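Local coordinates for protein arsenite methyltransferase (Chlamydomonas reinhardtii, PDB 5EVJ) that probably methylates trivalent arsenic, using S-adenosyl-L-methionine as methyl donor, to give mono-, di- and trimethylated arsenicals, at residues A224-N227 / N228-I231; G295-P298 / G299-H302. The protein carries 15 engineered substitutions. All coordinates share one frame; numbering follows the deposited sequence.

Contact 1 of 2, residues A224-N227 / N228-I231; sequences ALYN and NDFI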
ATOM      1  N   ALA A 224      11.942 -12.227  -3.160  1.00 43.29           N
ATOM      2  CA  ALA A 224      11.060 -11.960  -2.034  1.00 36.20           C
ATOM      3  C   ALA A 224      11.960 -11.955  -0.795  1.00 37.78           C
ATOM      4  O   ALA A 224      12.739 -12.892  -0.604  1.00 38.46           O
ATOM      5  CB  ALA A 224       9.991 -13.027  -1.917  1.00 30.42           C
ATOM      6  N   LEU A 225      11.890 -10.882  -0.008  1.00 31.67           N
ATOM      7  CA  LEU A 225      12.662 -10.714   1.218  1.00 30.09           C
ATOM      8  C   LEU A 225      12.003 -11.361   2.456  1.00 27.75           C
ATOM      9  O   LEU A 225      10.762 -11.510   2.549  1.00 23.96           O
ATOM     10  CB  LEU A 225      12.812  -9.201   1.529  1.00 36.46           C
ATOM     11  CG  LEU A 225      13.791  -8.281   0.752  1.00 37.93           C
ATOM     12  CD1 LEU A 225      14.012  -6.952   1.450  1.00 44.84           C
ATOM     13  CD2 LEU A 225      15.169  -8.880   0.539  1.00 40.56           C
ATOM     14  N   TYR A 226      12.872 -11.784   3.373  1.00 23.72           N
ATOM     15  CA  TYR A 226      12.521 -12.000   4.739  1.00 20.92           C
ATOM     16  C   TYR A 226      11.690 -10.768   5.203  1.00 23.43           C
ATOM     17  O   TYR A 226      12.157  -9.620   5.169  1.00 22.54           O
ATOM     18  CB  TYR A 226      13.805 -12.200   5.548  1.00 16.72           C
ATOM     19  CG  TYR A 226      13.579 -12.302   7.044  1.00 17.70           C
ATOM     20  CD1 TYR A 226      12.353 -12.846   7.615  1.00 17.44           C
ATOM     21  CD2 TYR A 226      14.574 -11.849   7.924  1.00 19.14           C
ATOM     22  CE1 TYR A 226      12.177 -12.933   9.005  1.00 18.44           C
ATOM     23  CE2 TYR A 226      14.389 -11.915   9.316  1.00 20.67           C
ATOM     24  CZ  TYR A 226      13.235 -12.445   9.863  1.00 21.44           C
ATOM     25  OH  TYR A 226      13.220 -12.478  11.269  1.00 24.74           O
ATOM     26  N   ASN A 227      10.461 -10.983   5.644  1.00 25.00           N
ATOM     27  CA  ASN A 227       9.681  -9.817   6.004  1.00 27.21           C
ATOM     28  C   ASN A 227      10.381  -8.835   6.950  1.00 30.31           C
ATOM     29  O   ASN A 227      10.177  -7.622   6.818  1.00 30.19           O
ATOM     30  CB  ASN A 227       8.257 -10.167   6.497  1.00 28.14           C
ATOM     31  CG  ASN A 227       8.226 -10.664   7.908  1.00 28.72           C
ATOM     32  OD1 ASN A 227       7.392 -10.248   8.696  1.00 28.23           O
ATOM     33  ND2 ASN A 227       9.115 -11.548   8.240  1.00 27.46           N
ATOM     34  N   ASN A 228      11.199  -9.322   7.905  1.00 27.79           N
ATOM     35  CA  ASN A 228      11.731  -8.382   8.887  1.00 21.93           C
ATOM     36  C   ASN A 228      12.858  -7.611   8.206  1.00 19.04           C
ATOM     37  O   ASN A 228      13.205  -6.540   8.630  1.00 19.12           O
ATOM     38  CB  ASN A 228      12.249  -9.056  10.166  1.00 23.64           C
ATOM     39  CG  ASN A 228      11.132  -9.464  11.117  1.00 25.48           C
ATOM     40  OD1 ASN A 228      10.227  -8.689  11.336  1.00 22.09           O
ATOM     41  ND2 ASN A 228      11.205 -10.705  11.708  1.00 23.88           N
ATOM     42  N   ASP A 229      13.472  -8.153   7.165  1.00 18.56           N
ATOM     43  CA  ASP A 229      14.504  -7.380   6.462  1.00 19.50           C
ATOM     44  C   ASP A 229      13.833  -6.264   5.650  1.00 21.10           C
ATOM     45  O   ASP A 229      14.370  -5.206   5.502  1.00 22.20           O
ATOM     46  CB  ASP A 229      15.411  -8.251   5.542  1.00 19.95           C
ATOM     47  CG  ASP A 229      16.399  -9.077   6.300  1.00 22.16           C
ATOM     48  OD1 ASP A 229      16.732  -8.752   7.482  1.00 25.12           O
ATOM     49  OD2 ASP A 229      16.887 -10.048   5.702  1.00 24.81           O
ATOM     50  N   PHE A 230      12.643  -6.513   5.121  1.00 22.40           N
ATOM     51  CA  PHE A 230      11.933  -5.483   4.440  1.00 23.88           C
ATOM     52  C   PHE A 230      11.618  -4.332   5.389  1.00 24.42           C
ATOM     53  O   PHE A 230      11.818  -3.122   5.057  1.00 26.79           O
ATOM     54  CB  PHE A 230      10.664  -6.003   3.760  1.00 26.12           C
ATOM     55  CG  PHE A 230       9.699  -4.909   3.454  1.00 29.23           C
ATOM     56  CD1 PHE A 230       9.920  -4.061   2.356  1.00 29.17           C
ATOM     57  CD2 PHE A 230       8.659  -4.613   4.354  1.00 31.35           C
ATOM     58  CE1 PHE A 230       9.056  -2.995   2.143  1.00 32.51           C
ATOM     59  CE2 PHE A 230       7.779  -3.545   4.123  1.00 29.64           C
ATOM     60  CZ  PHE A 230       7.999  -2.739   3.033  1.00 28.86           C
ATOM     61  N   ILE A 231      11.124  -4.696   6.553  1.00 21.27           N
ATOM     62  CA  ILE A 231      10.753  -3.701   7.568  1.00 20.96           C
ATOM     63  C   ILE A 231      11.954  -2.774   7.871  1.00 22.08           C
ATOM     64  O   ILE A 231      11.815  -1.530   7.925  1.00 21.83           O
ATOM     65  CB  ILE A 231      10.153  -4.363   8.891  1.00 19.29           C
ATOM     66  CG1 ILE A 231       8.773  -5.044   8.567  1.00 20.77           C
ATOM     67  CG2 ILE A 231      10.018  -3.326  10.064  1.00 14.09           C
ATOM     68  CD1 ILE A 231       8.099  -5.796   9.742  1.00 20.09           C
TER

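Contact 2 of 2, residues G295-P298 / G299-H302; sequences GTIP and GHSH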
ATOM      1  N   GLY A 295     -17.133   6.408  11.862  1.00 23.25           N
ATOM      2  CA  GLY A 295     -18.053   5.603  11.058  1.00 22.71           C
ATOM      3  C   GLY A 295     -18.299   6.051   9.627  1.00 25.19           C
ATOM      4  O   GLY A 295     -19.131   5.441   8.919  1.00 23.02           O
ATOM      5  N   THR A 296     -17.520   7.050   9.182  1.00 27.47           N
ATOM      6  CA  THR A 296     -17.836   7.827   8.021  1.00 25.97           C
ATOM      7  C   THR A 296     -17.063   7.364   6.796  1.00 30.84           C
ATOM      8  O   THR A 296     -17.129   7.979   5.742  1.00 34.05           O
ATOM      9  CB  THR A 296     -17.629   9.323   8.266  1.00 26.32           C
ATOM     10  OG1 THR A 296     -16.333   9.558   8.846  1.00 26.04           O
ATOM     11  CG2 THR A 296     -18.783   9.942   9.237  1.00 20.81           C
ATOM     12  N   ILE A 297     -16.321   6.274   6.886  1.00 31.49           N
ATOM     13  CA  ILE A 297     -15.576   5.894   5.681  1.00 27.63           C
ATOM     14  C   ILE A 297     -16.434   4.957   4.892  1.00 31.04           C
ATOM     15  O   ILE A 297     -16.814   3.900   5.410  1.00 36.40           O
ATOM     16  CB  ILE A 297     -14.248   5.252   5.977  1.00 25.07           C
ATOM     17  CG1 ILE A 297     -13.367   6.274   6.632  1.00 25.74           C
ATOM     18  CG2 ILE A 297     -13.683   4.501   4.747  1.00 22.70           C
ATOM     19  CD1 ILE A 297     -12.058   5.705   7.119  1.00 26.08           C
ATOM     20  N   PRO A 298     -16.779   5.356   3.657  1.00 34.29           N
ATOM     21  CA  PRO A 298     -17.803   4.630   2.854  1.00 30.72           C
ATOM     22  C   PRO A 298     -17.478   3.159   2.750  1.00 31.04           C
ATOM     23  O   PRO A 298     -16.316   2.814   2.490  1.00 29.42           O
ATOM     24  CB  PRO A 298     -17.706   5.302   1.461  1.00 29.24           C
ATOM     25  CG  PRO A 298     -17.152   6.681   1.756  1.00 31.95           C
ATOM     26  CD  PRO A 298     -16.354   6.633   3.027  1.00 28.97           C
ATOM     27  N   GLY A 299     -18.488   2.302   2.935  1.00 29.53           N
ATOM     28  CA  GLY A 299     -18.286   0.849   3.002  1.00 29.51           C
ATOM     29  C   GLY A 299     -17.746   0.340   4.321  1.00 30.56           C
ATOM     30  O   GLY A 299     -17.537  -0.872   4.473  1.00 29.25           O
ATOM     31  N   HIS A 300     -17.574   1.254   5.281  1.00 28.35           N
ATOM     32  CA  HIS A 300     -17.083   0.947   6.646  1.00 31.41           C
ATOM     33  C   HIS A 300     -17.806   1.696   7.751  1.00 30.70           C
ATOM     34  O   HIS A 300     -17.183   2.292   8.626  1.00 28.41           O
ATOM     35  CB  HIS A 300     -15.612   1.220   6.727  1.00 30.27           C
ATOM     36  CG  HIS A 300     -14.854   0.406   5.733  1.00 34.99           C
ATOM     37  ND1 HIS A 300     -14.421  -0.870   6.010  1.00 36.23           N
ATOM     38  CD2 HIS A 300     -14.578   0.628   4.424  1.00 34.90           C
ATOM     39  CE1 HIS A 300     -13.846  -1.379   4.928  1.00 43.49           C
ATOM     40  NE2 HIS A 300     -13.920  -0.482   3.957  1.00 40.02           N
ATOM     41  N   SER A 301     -19.133   1.649   7.722  1.00 29.98           N
ATOM     42  CA  SER A 301     -19.923   2.413   8.721  1.00 31.66           C
ATOM     43  C   SER A 301     -19.923   1.810  10.140  1.00 26.47           C
ATOM     44  O   SER A 301     -20.244   2.507  11.059  1.00 28.55           O
ATOM     45  CB  SER A 301     -21.374   2.595   8.201  1.00 28.22           C
ATOM     46  OG  SER A 301     -21.876   1.303   7.955  1.00 32.72           O
ATOM     47  N   HIS A 302     -19.610   0.523  10.279  1.00 27.84           N
ATOM     48  CA  HIS A 302     -19.618  -0.192  11.594  1.00 32.85           C
ATOM     49  C   HIS A 302     -18.255  -0.285  12.261  1.00 34.93           C
ATOM     50  O   HIS A 302     -18.141  -0.227  13.485  1.00 33.56           O
ATOM     51  CB  HIS A 302     -20.160  -1.610  11.409  1.00 27.05           C
ATOM     52  CG  HIS A 302     -21.517  -1.612  10.782  1.00 32.54           C
ATOM     53  ND1 HIS A 302     -22.582  -0.900  11.323  1.00 32.15           N
ATOM     54  CD2 HIS A 302     -21.963  -2.137   9.617  1.00 29.98           C
ATOM     55  CE1 HIS A 302     -23.643  -1.056  10.558  1.00 32.03           C
ATOM     56  NE2 HIS A 302     -23.287  -1.788   9.509  1.00 35.36           N
TER

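Contact 1 of 2, residues A224-N227 / N228-I231
Tyr226 and Asn228 meet at the first turn of helix 227-237, the amide plane nearly perpendicular to the phenol ring (82°). CB of Asn228 sits over one ring face, 3.9 Å from the centroid, in a CH-pi contact. From there the amide runs out above that same face to the hydroxyl end, where Asn228 ND2 meets Tyr226 OH from above the ring plane in an almost straight hydrogen bond of 2.7 Å, with the oxygen lying in the amide plane. The bond holds the hydroxyl end in place. With CG turned away from the backbone N (chi1 174°), the Tyr226 ring is brought against the side chains of Asn228 and Asp229.

The carboxylate of Asp229 comes to the ring from its edge, in plane, with OD2 3.7 Å from Tyr226 CD2. Together with Asn228 CB over the face, it restricts the turning of the ring. Its charge is met elsewhere, by salt bridges from OD2 to Arg205 and from OD1 to Arg232.

Tyr226 is also the N-cap residue: its carbonyl O accepts Phe230 N at 3.1 Å and, weakly, Asp229 N. One residue on, Ile231 N bonds to Asn227 O at 3.1 Å. Leu225 CD1 packs against the backbone and CB of Phe230, 3.9 Å from its CA.

The contact lies near the surface of the methyltransferase domain, with Phe230 buried beneath it. Leu225 and Asn227 make backbone hydrogen bonds with Val202, at the end of strand 193-202; Phe230 points inward to Tyr201 and to Tyr271 of strand 266-274, and helix 178-188 touches Leu225 and Phe230 through Lys178 and Leu182.

Contact 2 of 2, residues G295-P298 / G299-H302
Ile297 and His300 are the ends of a type II beta turn, with Pro298 and Gly299 at its two corners, in the loop joining strand 289-293 to strand 303-305. The turn is closed by one hydrogen bond: His300 N reaches Ile297 O at 2.8 Å and lies in the carbonyl plane, though the bond is bent to 132° at the hydrogen. Gly299 has the positive phi expected at the second corner of a type II turn, which favours glycine.

Apolar contact is slight. Ile297 CG2 and His300 CD2 come within 4.0 Å as the two side chains pass obliquely; both also touch Ala80. CG of His300 lies beside its own backbone N (chi1 -59°), which swings the ring back toward the first half of the turn.

Among polar atoms, Pro298 O stands at the edge of that ring, 3.4 Å from His300 CD2, and a bound sodium ion lies about 4 Å from the imidazole side chain. Tyr293 OH is hydrogen-bonded to both Ile297 N and His300 O, bridging the two arms, while Ser301 O is bonded to Thr314 OG1.

Farther from the corner, the arms draw together at Gly295, whose backbone angles call for glycine, leaving no room for a CB beside the preceding carbonyl O and Ser301 O. There the CA-H of Ser301 points at Gly295 O, with CA and O 3.1 Å apart and 162° at the hydrogen.

Contact 1 and contact 2 lie on opposite sides of the chain's centre, 32 Å apart between centres and about 22 Å between nearest atoms, with no touch between them. In the chain they follow in series: contact 1 starts helix 227-237 within the methyltransferase domain, and contact 2 comes later, in a loop beyond the last two strands of the main sheet, 243-249 and 266-274. The two differ in kind: contact 1 is the capped first turn of a helix, contact 2 a beta turn in a loop. The bound sodium ion lies by contact 2, not contact 1.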